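Local coordinates for protein glucosamine 6-phosphate N-acetyltransferase (PDB 3T90) that transfers the acetyl group of acetyl-CoA to the amine of D-glucosamine 6-phosphate, a step in making UDP-N-acetylglucosamine, and works as a homodimer, at residues 76-81 with 116-121; 5-10 with 105-110; 42-45 with 50-53; 23-28 with 94-99; 121-126 with 141-146. One frame throughout, in Å; residues are numbered along the deposited sequence.

Contact 1: 76-81 with 116-121; sequences FLRNCG and GCYKVI
Gly81 and Tyr118 meet where a tight turn runs beside the start of the edge strand 119-124 of a GNAT fold, with CA of Gly81 6.6 Å from CA of Cys117. Arg78, Asn79 and Cys80 all have positive phi and form a short left-handed helical turn, tied by Cys80 N to Phe76 O (2.9 Å) and Gly81 N to Leu77 O (3.0 Å). The turn lifts Arg78 over the Tyr118 ring. Its chain bends at chi2 (-84°), which lets CB and CG lie on one ring face while the guanidinium covers the CD1 side, offset toward the rim, the two planes 22° apart. At the far end, Arg78 NH2 forms a salt bridge with Asp149 of the second subunit, so the arginine spans from the ring to the dimer interface. Leu77 crosses the tyrosine roughly at a right angle and brings CD1 to 3.6 Å from Tyr118 OH. Gly81 CA approaches the ring obliquely, and a CB here would collide with it. Leu77, Arg78 and Tyr118 belong, by similarity, to the substrate-binding residues. The CH-pi contact is well centred: Arg78 CG stands 3.6 Å from the centroid of the Tyr118 ring, 11° off its normal.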
# COMPACT_ATOMS: atom_id res chain seq x y z
N PHE A 76 7.55 11.38 -0.40
CA PHE A 76 8.55 12.44 -0.36
C PHE A 76 9.88 11.93 0.12
O PHE A 76 10.93 12.39 -0.31
CB PHE A 76 8.09 13.62 0.57
CG PHE A 76 6.98 14.44 -0.00
CD1 PHE A 76 7.25 15.53 -0.83
CD2 PHE A 76 5.69 14.16 0.29
CE1 PHE A 76 6.20 16.26 -1.37
CE2 PHE A 76 4.65 14.90 -0.26
CZ PHE A 76 4.93 15.97 -1.07
N LEU A 77 9.88 10.96 1.01
CA LEU A 77 11.17 10.40 1.48
C LEU A 77 11.85 9.59 0.36
O LEU A 77 11.33 9.34 -0.75
CB LEU A 77 11.04 9.78 2.90
CG LEU A 77 10.11 8.57 2.96
CD1 LEU A 77 10.69 7.28 2.31
CD2 LEU A 77 9.64 8.35 4.33
N ARG A 78 13.13 9.23 0.58
CA ARG A 78 13.86 8.52 -0.44
C ARG A 78 13.97 9.33 -1.75
O ARG A 78 13.85 8.84 -2.82
CB ARG A 78 13.36 7.04 -0.66
CG ARG A 78 13.82 6.09 0.47
CD ARG A 78 15.27 5.64 0.06
NE ARG A 78 15.73 4.42 0.74
CZ ARG A 78 16.48 3.51 0.14
NH1 ARG A 78 16.88 3.72 -1.18
NH2 ARG A 78 16.86 2.43 0.85
N ASN A 79 14.26 10.65 -1.57
CA ASN A 79 14.42 11.56 -2.72
C ASN A 79 13.21 11.55 -3.59
O ASN A 79 13.26 11.36 -4.79
CB ASN A 79 15.72 11.21 -3.50
CG ASN A 79 16.96 11.70 -2.79
OD1 ASN A 79 17.33 12.86 -2.94
ND2 ASN A 79 17.61 10.82 -2.01
N CYS A 80 12.07 11.76 -2.95
CA CYS A 80 10.76 11.68 -3.71
C CYS A 80 10.71 10.31 -4.46
O CYS A 80 10.47 10.22 -5.70
CB CYS A 80 10.50 12.88 -4.62
SG CYS A 80 10.26 14.38 -3.60
N GLY A 81 10.91 9.25 -3.67
CA GLY A 81 10.91 7.90 -4.19
C GLY A 81 9.53 7.29 -4.37
O GLY A 81 8.53 7.91 -4.10
N GLY A 116 11.50 2.30 -11.36
CA GLY A 116 12.36 3.07 -10.49
C GLY A 116 11.95 3.09 -9.04
O GLY A 116 12.35 3.97 -8.30
N CYS A 117 11.25 2.06 -8.60
CA CYS A 117 10.88 2.01 -7.16
C CYS A 117 12.15 1.67 -6.34
O CYS A 117 13.08 0.94 -6.85
CB CYS A 117 9.91 0.86 -6.87
SG CYS A 117 8.26 1.14 -7.54
N TYR A 118 12.23 2.14 -5.09
CA TYR A 118 13.43 1.77 -4.27
C TYR A 118 13.18 0.47 -3.46
O TYR A 118 14.13 -0.13 -2.96
CB TYR A 118 13.81 2.94 -3.35
CG TYR A 118 12.80 3.26 -2.25
CD1 TYR A 118 12.89 2.68 -1.01
CD2 TYR A 118 11.76 4.11 -2.51
CE1 TYR A 118 11.92 2.98 0.01
CE2 TYR A 118 10.83 4.40 -1.55
CZ TYR A 118 10.92 3.87 -0.29
OH TYR A 118 9.93 4.15 0.67
N LYS A 119 11.88 0.05 -3.34
CA LYS A 119 11.55 -1.14 -2.64
C LYS A 119 10.20 -1.64 -3.10
O LYS A 119 9.40 -0.91 -3.70
CB LYS A 119 11.54 -0.92 -1.08
CG LYS A 119 10.25 -0.18 -0.59
CD LYS A 119 10.26 -0.08 0.94
CE LYS A 119 9.01 0.68 1.43
NZ LYS A 119 8.98 0.75 2.94
N VAL A 120 9.96 -2.91 -2.72
CA VAL A 120 8.61 -3.51 -2.80
C VAL A 120 8.33 -4.18 -1.49
O VAL A 120 9.22 -4.75 -0.89
CB VAL A 120 8.48 -4.47 -3.96
CG1 VAL A 120 9.52 -5.55 -4.00
CG2 VAL A 120 7.13 -4.96 -4.11
N ILE A 121 7.10 -4.05 -1.03
CA ILE A 121 6.63 -4.69 0.17
C ILE A 121 5.36 -5.41 0.00
O ILE A 121 4.58 -5.10 -0.89
CB ILE A 121 6.53 -3.63 1.29
CG1 ILE A 121 5.58 -2.42 0.90
CG2 ILE A 121 7.93 -3.06 1.62
CD1 ILE A 121 5.42 -1.38 2.07

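Contact 2: 5-10 with 105-110; sequences FKIRKL and VEFLMD
Ile7 and Lys9 of strand 5-9 take hold of a single ring, that of Phe107 on helix 100-114. Ile7 lies along the inner part of the phenylalanine, the two side chains running past each other in opposite directions, with CD1 of Ile7 3.8 Å from both CB and CD1 of Phe107. Lys9 crosses the ring's outer end at about a right angle: its CG sits near the ring plane, at the edge, 4.0 Å from Phe107 CZ, and the bend at chi4 (70°) folds NZ of Lys9 back to the same CZ. Phe107 spans the gap because its CG is anti to the backbone N (chi1 -180°), which sends the ring out from the helix toward the strand. With an alanine in its place, Ile7 CD1 and the Lys9 chain would probably lose their apolar partner and a gap open between strand and helix. Further out, Val52 of the neighbouring strand 51-58 also packs on Phe107. Arg8, between the two strand contacts, turns its side chain to the other side, where NH1 donates to Lys9 O (3.0 Å) and NH2 forms salt bridges with Asp14 and Glu57. The short strand and helix axes run 31° apart and come within 10.3 Å. This is a helix packed on an open sheet: helix 100-114 forms the beta-alpha-beta crossover between the parallel strands 82-91 and 119-124 of the GNAT fold.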
# COMPACT_ATOMS: atom_id res chain seq x y z
N PHE A 5 0.96 -22.75 -19.06
CA PHE A 5 0.70 -21.49 -18.30
C PHE A 5 1.22 -20.29 -19.07
O PHE A 5 2.38 -20.28 -19.56
CB PHE A 5 1.33 -21.58 -16.89
CG PHE A 5 0.77 -22.71 -16.08
CD1 PHE A 5 -0.47 -22.60 -15.42
CD2 PHE A 5 1.44 -23.98 -15.99
CE1 PHE A 5 -1.04 -23.62 -14.71
CE2 PHE A 5 0.85 -25.03 -15.29
CZ PHE A 5 -0.38 -24.88 -14.61
N LYS A 6 0.38 -19.27 -19.18
CA LYS A 6 0.75 -18.02 -19.83
C LYS A 6 0.65 -16.86 -18.84
O LYS A 6 -0.47 -16.59 -18.29
CB LYS A 6 -0.05 -17.77 -21.12
CG LYS A 6 0.38 -18.66 -22.36
CD LYS A 6 -0.45 -18.31 -23.66
CE LYS A 6 0.11 -17.08 -24.51
NZ LYS A 6 -0.84 -16.47 -25.56
N ILE A 7 1.77 -16.17 -18.64
CA ILE A 7 1.79 -15.01 -17.73
C ILE A 7 1.56 -13.71 -18.52
O ILE A 7 2.12 -13.53 -19.62
CB ILE A 7 3.07 -14.95 -16.84
CG1 ILE A 7 2.95 -13.85 -15.81
CG2 ILE A 7 4.32 -14.72 -17.67
CD1 ILE A 7 3.96 -14.01 -14.69
N ARG A 8 0.73 -12.80 -18.00
CA ARG A 8 0.35 -11.55 -18.69
C ARG A 8 -0.37 -10.59 -17.70
O ARG A 8 -0.41 -10.86 -16.49
CB ARG A 8 -0.63 -11.90 -19.86
CG ARG A 8 -1.86 -12.71 -19.40
CD ARG A 8 -2.87 -12.88 -20.62
NE ARG A 8 -3.93 -13.76 -20.28
CZ ARG A 8 -5.05 -13.28 -19.69
NH1 ARG A 8 -5.11 -12.00 -19.28
NH2 ARG A 8 -6.03 -14.15 -19.44
N LYS A 9 -0.88 -9.47 -18.18
CA LYS A 9 -1.71 -8.62 -17.31
C LYS A 9 -3.14 -8.96 -17.39
O LYS A 9 -3.63 -9.56 -18.37
CB LYS A 9 -1.48 -7.16 -17.70
CG LYS A 9 -0.02 -6.68 -17.36
CD LYS A 9 0.18 -5.31 -17.96
CE LYS A 9 1.67 -4.94 -17.92
NZ LYS A 9 2.51 -5.74 -18.89
N LEU A 10 -3.90 -8.61 -16.35
CA LEU A 10 -5.34 -8.74 -16.39
C LEU A 10 -5.96 -8.02 -17.59
O LEU A 10 -5.59 -6.89 -17.93
CB LEU A 10 -5.89 -8.16 -15.09
CG LEU A 10 -7.41 -8.30 -14.84
CD1 LEU A 10 -7.74 -9.84 -14.49
CD2 LEU A 10 -7.84 -7.33 -13.77
N VAL A 105 5.16 -13.08 -8.36
CA VAL A 105 5.85 -12.09 -7.56
C VAL A 105 7.02 -11.49 -8.33
O VAL A 105 7.27 -10.28 -8.25
CB VAL A 105 6.33 -12.74 -6.24
CG1 VAL A 105 7.29 -11.85 -5.47
CG2 VAL A 105 5.13 -13.11 -5.40
N GLU A 106 7.74 -12.36 -9.06
CA GLU A 106 8.85 -11.82 -9.82
C GLU A 106 8.41 -10.88 -10.91
O GLU A 106 9.08 -9.88 -11.17
CB GLU A 106 9.70 -12.94 -10.44
CG GLU A 106 10.51 -13.65 -9.34
CD GLU A 106 11.23 -14.88 -9.88
OE1 GLU A 106 10.81 -15.42 -10.92
OE2 GLU A 106 12.21 -15.32 -9.26
N PHE A 107 7.28 -11.18 -11.57
CA PHE A 107 6.77 -10.25 -12.59
C PHE A 107 6.50 -8.84 -11.98
O PHE A 107 6.85 -7.81 -12.58
CB PHE A 107 5.50 -10.87 -13.19
CG PHE A 107 4.81 -10.08 -14.27
CD1 PHE A 107 4.90 -10.48 -15.60
CD2 PHE A 107 3.94 -9.01 -13.93
CE1 PHE A 107 4.17 -9.81 -16.58
CE2 PHE A 107 3.20 -8.31 -14.93
CZ PHE A 107 3.27 -8.70 -16.24
N LEU A 108 5.84 -8.84 -10.80
CA LEU A 108 5.58 -7.56 -10.18
C LEU A 108 6.83 -6.88 -9.66
O LEU A 108 6.87 -5.64 -9.76
CB LEU A 108 4.61 -7.83 -9.03
CG LEU A 108 3.28 -8.51 -9.42
CD1 LEU A 108 2.48 -8.99 -8.19
CD2 LEU A 108 2.39 -7.51 -10.18
N MET A 109 7.79 -7.64 -9.15
CA MET A 109 9.06 -6.99 -8.72
C MET A 109 9.78 -6.43 -9.93
O MET A 109 10.27 -5.29 -9.89
CB MET A 109 9.94 -8.03 -8.07
CG MET A 109 9.44 -8.44 -6.72
SD MET A 109 10.55 -9.80 -6.15
CE MET A 109 10.02 -9.63 -4.48
N ASP A 110 9.75 -7.16 -11.03
CA ASP A 110 10.42 -6.66 -12.25
C ASP A 110 9.79 -5.34 -12.72
O ASP A 110 10.43 -4.35 -13.06
CB ASP A 110 10.29 -7.70 -13.41
CG ASP A 110 11.14 -8.94 -13.23
OD1 ASP A 110 12.08 -8.97 -12.43
OD2 ASP A 110 10.77 -9.92 -13.94

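Contact 3: 42-45 with 50-53; sequences EEIR and DHVI
Ile44 and His51 are brought together by their first torsions: chi1 of -72° sets Ile44 CG2 anti to its own backbone N, and chi1 of -163° swings the imidazole of His51 out to meet that methyl. Ile44 CG2 rests over one face of the His51 ring, 3.9 Å from its centroid and 13° off the normal, a CH-pi contact displaced a little toward the rim. The other branch continues the cover, Ile44 CG1 lying 4.0 Å from His51 CE1. Ile44 CG2 also touches the strand backbone, at 3.8 Å from His51 O, so one methyl fills the angle between the imidazole and its carbonyl. Beyond the ring, CD1 of Ile44 reaches CD1 of Ile53 at 4.1 Å, the two side chains crossing near a right angle. The side chains of His51 and Ile53, alternate residues of the strand, thus both face the helix, whereas Val52 between them faces the opposite side of the sheet, against Leu108 of helix 100-114. His51 ND1 is buried by this contact and finds no partner in the model. A bound sodium ion lies about 3 Å from the nearest side-chain atom of His51. Phe76 of the second subunit packs on both Ile44 and Ile53, and Lys74 of that subunit on His51, so the cluster is closed by the dimer. Helix 34-45 leads through a short loop into strand 51-58 and packs on one face of the GNAT sheet, with helix 100-114 on the other.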
# COMPACT_ATOMS: atom_id res chain seq x y z
N GLU A 42 -11.76 -0.48 -15.22
CA GLU A 42 -11.33 0.76 -15.85
C GLU A 42 -10.77 1.75 -14.84
O GLU A 42 -9.81 2.53 -15.24
CB GLU A 42 -12.46 1.33 -16.72
CG GLU A 42 -12.79 0.46 -17.92
CD GLU A 42 -11.69 0.40 -18.99
OE1 GLU A 42 -10.85 1.31 -19.09
OE2 GLU A 42 -11.70 -0.55 -19.76
N GLU A 43 -11.25 1.75 -13.60
CA GLU A 43 -10.70 2.65 -12.56
C GLU A 43 -9.29 2.27 -12.26
O GLU A 43 -8.49 3.19 -12.07
CB GLU A 43 -11.38 2.53 -11.23
CG GLU A 43 -12.79 3.12 -11.25
CD GLU A 43 -13.43 3.03 -9.89
OE1 GLU A 43 -13.68 1.93 -9.42
OE2 GLU A 43 -13.73 4.07 -9.28
N ILE A 44 -8.92 0.98 -12.26
CA ILE A 44 -7.53 0.57 -12.04
C ILE A 44 -6.70 0.83 -13.26
O ILE A 44 -5.55 1.33 -13.14
CB ILE A 44 -7.49 -0.91 -11.57
CG1 ILE A 44 -8.02 -1.00 -10.13
CG2 ILE A 44 -5.98 -1.46 -11.64
CD1 ILE A 44 -8.27 -2.47 -9.68
N ARG A 45 -7.25 0.60 -14.47
CA ARG A 45 -6.50 0.82 -15.73
C ARG A 45 -6.09 2.32 -15.80
O ARG A 45 -5.03 2.65 -16.42
CB ARG A 45 -7.41 0.54 -16.96
CG ARG A 45 -6.75 1.00 -18.31
CD ARG A 45 -7.71 0.88 -19.55
NE ARG A 45 -7.39 -0.32 -20.36
CZ ARG A 45 -8.29 -1.08 -21.00
NH1 ARG A 45 -9.60 -0.79 -20.97
NH2 ARG A 45 -7.87 -2.17 -21.66
N ASP A 50 1.30 2.71 -12.67
CA ASP A 50 1.32 2.81 -11.20
C ASP A 50 0.40 1.76 -10.53
O ASP A 50 0.37 1.66 -9.31
CB ASP A 50 0.90 4.20 -10.77
CG ASP A 50 1.95 5.24 -11.11
OD1 ASP A 50 3.12 4.95 -10.85
OD2 ASP A 50 1.55 6.31 -11.65
N HIS A 51 -0.35 0.97 -11.33
CA HIS A 51 -1.23 -0.09 -10.66
C HIS A 51 -1.42 -1.22 -11.68
O HIS A 51 -2.36 -1.00 -12.53
CB HIS A 51 -2.57 0.53 -10.17
CG HIS A 51 -3.32 -0.33 -9.16
ND1 HIS A 51 -4.44 0.11 -8.45
CD2 HIS A 51 -3.06 -1.56 -8.72
CE1 HIS A 51 -4.85 -0.88 -7.65
NE2 HIS A 51 -4.05 -1.93 -7.85
N VAL A 52 -0.65 -2.33 -11.53
CA VAL A 52 -0.52 -3.51 -12.45
C VAL A 52 -1.11 -4.77 -11.76
O VAL A 52 -0.92 -4.98 -10.57
CB VAL A 52 0.99 -3.95 -12.82
CG1 VAL A 52 1.06 -5.43 -13.39
CG2 VAL A 52 1.70 -2.97 -13.72
N ILE A 53 -2.00 -5.48 -12.46
CA ILE A 53 -2.44 -6.76 -12.02
C ILE A 53 -1.90 -7.84 -12.95
O ILE A 53 -2.18 -7.77 -14.18
CB ILE A 53 -3.96 -6.85 -11.95
CG1 ILE A 53 -4.48 -5.70 -11.06
CG2 ILE A 53 -4.37 -8.27 -11.47
CD1 ILE A 53 -5.98 -5.71 -10.87

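Contact 4: 23-28 with 94-99; sequences LGQLTV and RFRGKQ
The loop that, by similarity, binds acetyl-CoA and precedes helix 100-114 meets the turn after helix 19-23 through Arg96 and Gln25. OE1 of Gln25 stands 3.4 Å from NH2 of Arg96, but the angle is too poor for a hydrogen bond, and the amide and guanidinium planes are turned 54° against each other. The two extended side chains slide past one another in opposite directions, each fastened to residues 91-93. Gln25 OE1 accepts from Ser93 N and its NE2 donates to Asp92 OD1, whereas Arg96 NH2 donates to Val91 O. The two bonds of Gln25 fix the rotation of its amide. On the glutamine side, the turn is closed by Leu23 O, which accepts both Leu26 N (2.9 Å) and Thr27 N (3.2 Å). Thr27 is, by similarity, a substrate-binding residue. On the arginine side, Phe95 to Lys98 form a type II beta turn whose third position, Gly97, has a positive phi of 87°, at which a CB would be jammed against the preceding carbonyl. Gly97 N makes a weak hydrogen bond to a sulfonate oxygen of a buffer molecule, probably left from crystallisation, consistent with a loop that receives the pyrophosphate of the cofactor. Gln99 occupies the N-cap position of helix 100-114. Arg96 to Gly101 correspond to the Q/R-x-x-G-x-G/A pyrophosphate loop of GNAT enzymes, with Gln99 in the place of its first glycine.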
# COMPACT_ATOMS: atom_id res chain seq x y z
N LEU A 23 -9.81 -15.15 -6.78
CA LEU A 23 -9.63 -14.24 -5.62
C LEU A 23 -10.34 -14.76 -4.36
O LEU A 23 -9.88 -14.49 -3.26
CB LEU A 23 -10.07 -12.80 -5.91
CG LEU A 23 -9.17 -12.06 -6.91
CD1 LEU A 23 -9.78 -10.71 -7.35
CD2 LEU A 23 -7.71 -11.87 -6.36
N GLY A 24 -11.46 -15.46 -4.55
CA GLY A 24 -12.23 -16.02 -3.45
C GLY A 24 -11.44 -17.08 -2.66
O GLY A 24 -11.82 -17.37 -1.54
N GLN A 25 -10.36 -17.61 -3.20
CA GLN A 25 -9.45 -18.51 -2.45
C GLN A 25 -8.52 -17.75 -1.50
O GLN A 25 -7.91 -18.36 -0.61
CB GLN A 25 -8.60 -19.37 -3.40
CG GLN A 25 -9.54 -20.25 -4.26
CD GLN A 25 -8.73 -21.34 -4.98
OE1 GLN A 25 -7.68 -21.79 -4.53
NE2 GLN A 25 -9.20 -21.73 -6.15
N LEU A 26 -8.45 -16.43 -1.66
CA LEU A 26 -7.71 -15.55 -0.71
C LEU A 26 -8.69 -15.01 0.30
O LEU A 26 -8.44 -15.22 1.53
CB LEU A 26 -7.00 -14.42 -1.47
CG LEU A 26 -6.28 -13.41 -0.57
CD1 LEU A 26 -5.17 -13.96 0.26
CD2 LEU A 26 -5.70 -12.32 -1.58
N THR A 27 -9.70 -14.22 -0.11
CA THR A 27 -10.70 -13.80 0.91
C THR A 27 -12.01 -13.50 0.19
O THR A 27 -12.15 -13.74 -1.03
CB THR A 27 -10.17 -12.63 1.69
OG1 THR A 27 -10.98 -12.49 2.89
CG2 THR A 27 -10.21 -11.26 0.94
N VAL A 28 -12.97 -13.01 0.95
CA VAL A 28 -14.33 -12.77 0.49
C VAL A 28 -14.28 -11.82 -0.72
O VAL A 28 -13.65 -10.76 -0.68
CB VAL A 28 -15.11 -12.06 1.61
CG1 VAL A 28 -16.53 -11.63 1.13
CG2 VAL A 28 -15.13 -12.90 2.88
N ARG A 94 -5.49 -26.09 -6.88
CA ARG A 94 -5.20 -27.17 -7.86
C ARG A 94 -3.77 -27.07 -8.39
O ARG A 94 -3.17 -28.06 -8.85
CB ARG A 94 -6.07 -27.07 -9.12
CG ARG A 94 -7.57 -26.89 -9.03
CD ARG A 94 -8.25 -27.29 -10.38
NE ARG A 94 -8.56 -26.18 -11.31
CZ ARG A 94 -9.48 -25.22 -11.10
NH1 ARG A 94 -10.16 -25.16 -9.95
NH2 ARG A 94 -9.70 -24.28 -12.04
N PHE A 95 -3.24 -25.86 -8.47
CA PHE A 95 -1.99 -25.62 -9.17
C PHE A 95 -0.90 -25.25 -8.21
O PHE A 95 0.06 -24.60 -8.60
CB PHE A 95 -2.15 -24.51 -10.25
CG PHE A 95 -3.11 -24.86 -11.41
CD1 PHE A 95 -2.80 -25.91 -12.32
CD2 PHE A 95 -4.29 -24.13 -11.64
CE1 PHE A 95 -3.65 -26.22 -13.34
CE2 PHE A 95 -5.14 -24.44 -12.69
CZ PHE A 95 -4.80 -25.50 -13.55
N ARG A 96 -1.03 -25.60 -6.94
CA ARG A 96 0.04 -25.27 -5.99
C ARG A 96 1.23 -26.23 -6.24
O ARG A 96 1.03 -27.28 -6.82
CB ARG A 96 -0.49 -25.16 -4.55
CG ARG A 96 -1.55 -23.99 -4.47
CD ARG A 96 -1.77 -23.35 -3.10
NE ARG A 96 -2.89 -22.45 -3.25
CZ ARG A 96 -3.89 -22.24 -2.37
NH1 ARG A 96 -3.92 -22.93 -1.22
NH2 ARG A 96 -4.89 -21.35 -2.68
N GLY A 97 2.44 -25.78 -5.97
CA GLY A 97 3.63 -26.65 -6.30
C GLY A 97 4.16 -26.52 -7.74
O GLY A 97 5.15 -27.19 -8.12
N LYS A 98 3.50 -25.69 -8.56
CA LYS A 98 3.89 -25.45 -9.97
C LYS A 98 4.71 -24.14 -10.19
O LYS A 98 4.91 -23.69 -11.33
CB LYS A 98 2.66 -25.59 -10.84
CG LYS A 98 2.01 -27.03 -10.70
CD LYS A 98 1.36 -27.54 -12.02
CE LYS A 98 2.33 -27.44 -13.22
NZ LYS A 98 3.17 -28.64 -13.62
N GLN A 99 5.13 -23.58 -9.06
CA GLN A 99 5.95 -22.42 -9.00
C GLN A 99 5.29 -21.17 -9.63
O GLN A 99 5.95 -20.21 -10.06
CB GLN A 99 7.31 -22.74 -9.59
CG GLN A 99 8.08 -23.85 -8.79
CD GLN A 99 7.42 -25.22 -8.82
OE1 GLN A 99 6.92 -25.65 -9.86
NE2 GLN A 99 7.48 -25.95 -7.69

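Contact 5: 121-126 with 141-146; sequences ILDCSV and SIQMSK
Asp123 and Gln143 mark the closest backbone approach, their CA atoms 6.7 Å apart, yet strands 119-124 and 138-147 do not pair with each other here. Each forms an antiparallel ladder with a strand of the second subunit, and the two meet within the chain through one pair of side chains. The carboxylate of Asp123 lies across the glutamine chain at about a right angle: OD1 is 3.5 Å from CB and 3.7 Å from CG of Gln143, and Asp123 CG is 3.8 Å from Gln143 CG. Gln143 extends from a CG anti to its backbone N (chi1 -173°), which carries the chain across the carboxylate and leaves its terminal amide beside OD2 of Asp123. The two flat groups are turned 58° from each other. Asp123 OD1 also comes close to OD1 of Asp123 in the second subunit, so two like charges face each other across the interface. Replacing Asp123 by an alanine would probably uncover the CB and CG of Gln143 and leave its amide end freer to turn. The side chains of Asp123 and Glu87, a substrate-binding residue by similarity, are about 5 Å apart. Gln143 O accepts from Asn139 ND2 of the second subunit, a further bond across the interface. Such exchange of the C-terminal strand carries the sheet on from one subunit into the other, as in the intertwined dimers of GNA1 enzymes.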
# COMPACT_ATOMS: atom_id res chain seq x y z
N ILE A 121 7.10 -4.05 -1.03
CA ILE A 121 6.63 -4.69 0.17
C ILE A 121 5.36 -5.41 0.00
O ILE A 121 4.58 -5.10 -0.89
CB ILE A 121 6.53 -3.63 1.29
CG1 ILE A 121 5.58 -2.42 0.90
CG2 ILE A 121 7.93 -3.06 1.62
CD1 ILE A 121 5.42 -1.38 2.07
N LEU A 122 5.15 -6.35 0.90
CA LEU A 122 3.85 -7.08 0.92
C LEU A 122 3.67 -7.63 2.31
O LEU A 122 4.59 -7.61 3.13
CB LEU A 122 3.77 -8.20 -0.12
CG LEU A 122 4.84 -9.33 -0.01
CD1 LEU A 122 4.46 -10.39 1.06
CD2 LEU A 122 5.08 -9.95 -1.47
N ASP A 123 2.46 -8.07 2.61
CA ASP A 123 2.18 -8.75 3.90
C ASP A 123 1.74 -10.18 3.66
O ASP A 123 1.10 -10.49 2.64
CB ASP A 123 1.14 -7.94 4.69
CG ASP A 123 1.53 -6.49 4.92
OD1 ASP A 123 2.44 -6.23 5.70
OD2 ASP A 123 0.81 -5.57 4.47
N CYS A 124 2.12 -11.04 4.61
CA CYS A 124 1.80 -12.48 4.50
C CYS A 124 1.65 -13.09 5.85
O CYS A 124 2.01 -12.47 6.86
CB CYS A 124 2.82 -13.23 3.65
SG CYS A 124 4.43 -13.27 4.38
N SER A 125 1.16 -14.33 5.89
CA SER A 125 1.18 -15.07 7.14
C SER A 125 2.59 -15.41 7.55
O SER A 125 3.50 -15.55 6.72
CB SER A 125 0.35 -16.36 7.05
OG SER A 125 1.02 -17.25 6.09
N VAL A 126 2.78 -15.61 8.84
CA VAL A 126 4.03 -16.13 9.34
C VAL A 126 4.43 -17.39 8.58
O VAL A 126 5.63 -17.53 8.22
CB VAL A 126 3.88 -16.51 10.79
CG1 VAL A 126 5.15 -17.18 11.28
CG2 VAL A 126 3.45 -15.30 11.69
N SER A 141 9.44 -6.18 9.77
CA SER A 141 8.37 -5.44 10.37
C SER A 141 7.14 -6.33 10.37
O SER A 141 7.10 -7.39 9.75
CB SER A 141 7.98 -4.18 9.58
OG SER A 141 9.09 -3.26 9.70
N ILE A 142 6.14 -5.91 11.14
CA ILE A 142 4.82 -6.56 11.23
C ILE A 142 3.69 -5.72 10.70
O ILE A 142 3.83 -4.51 10.54
CB ILE A 142 4.48 -6.93 12.66
CG1 ILE A 142 4.46 -5.71 13.59
CG2 ILE A 142 5.52 -7.90 13.23
CD1 ILE A 142 3.81 -6.04 15.00
N GLN A 143 2.59 -6.37 10.33
CA GLN A 143 1.43 -5.68 9.82
C GLN A 143 0.48 -5.44 10.97
O GLN A 143 0.19 -6.36 11.77
CB GLN A 143 0.75 -6.48 8.72
CG GLN A 143 -0.43 -5.67 8.02
CD GLN A 143 -1.38 -6.62 7.34
OE1 GLN A 143 -1.55 -6.57 6.13
NE2 GLN A 143 -2.03 -7.45 8.13
N MET A 144 -0.07 -4.23 11.02
CA MET A 144 -1.24 -3.94 11.88
C MET A 144 -2.44 -3.66 10.97
O MET A 144 -2.30 -3.08 9.90
CB MET A 144 -1.00 -2.69 12.75
CG MET A 144 0.19 -2.69 13.67
SD MET A 144 0.25 -4.06 14.83
CE MET A 144 -1.17 -3.76 15.84
N SER A 145 -3.63 -4.07 11.42
CA SER A 145 -4.81 -3.85 10.62
C SER A 145 -6.01 -3.46 11.49
O SER A 145 -6.09 -3.83 12.66
CB SER A 145 -5.18 -5.16 9.89
OG SER A 145 -5.39 -6.25 10.85
N LYS A 146 -6.90 -2.72 10.88
CA LYS A 146 -8.22 -2.39 11.51
C LYS A 146 -9.25 -2.54 10.42
O LYS A 146 -9.18 -1.89 9.40
CB LYS A 146 -8.27 -0.97 12.04
CG LYS A 146 -9.69 -0.67 12.63
CD LYS A 146 -9.73 0.78 13.19
CE LYS A 146 -10.97 1.06 14.07
NZ LYS A 146 -10.31 2.02 15.06

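Contact 3 is the buried one, an isoleucine-histidine cluster on one face of the sheet, while contacts 2 and 4 lie at the surface and contacts 1 and 5 are partly buried beside the dimer interface. Contacts 2 and 3 adjoin through the neighbouring strands 5-9 and 51-58. Contacts 1 and 5 share Ile121 and both use strand 119-124. Chemistry follows place: aliphatic groups meet aromatic rings in contacts 1 to 3, over a face in 1 and 3, whereas contacts 4 and 5 bring polar side chains together near the cofactor loop and the swapped strand. Contact 4 touches contact 2 where Phe5 packs on Phe95 and Lys98. All five contacts touch the second subunit.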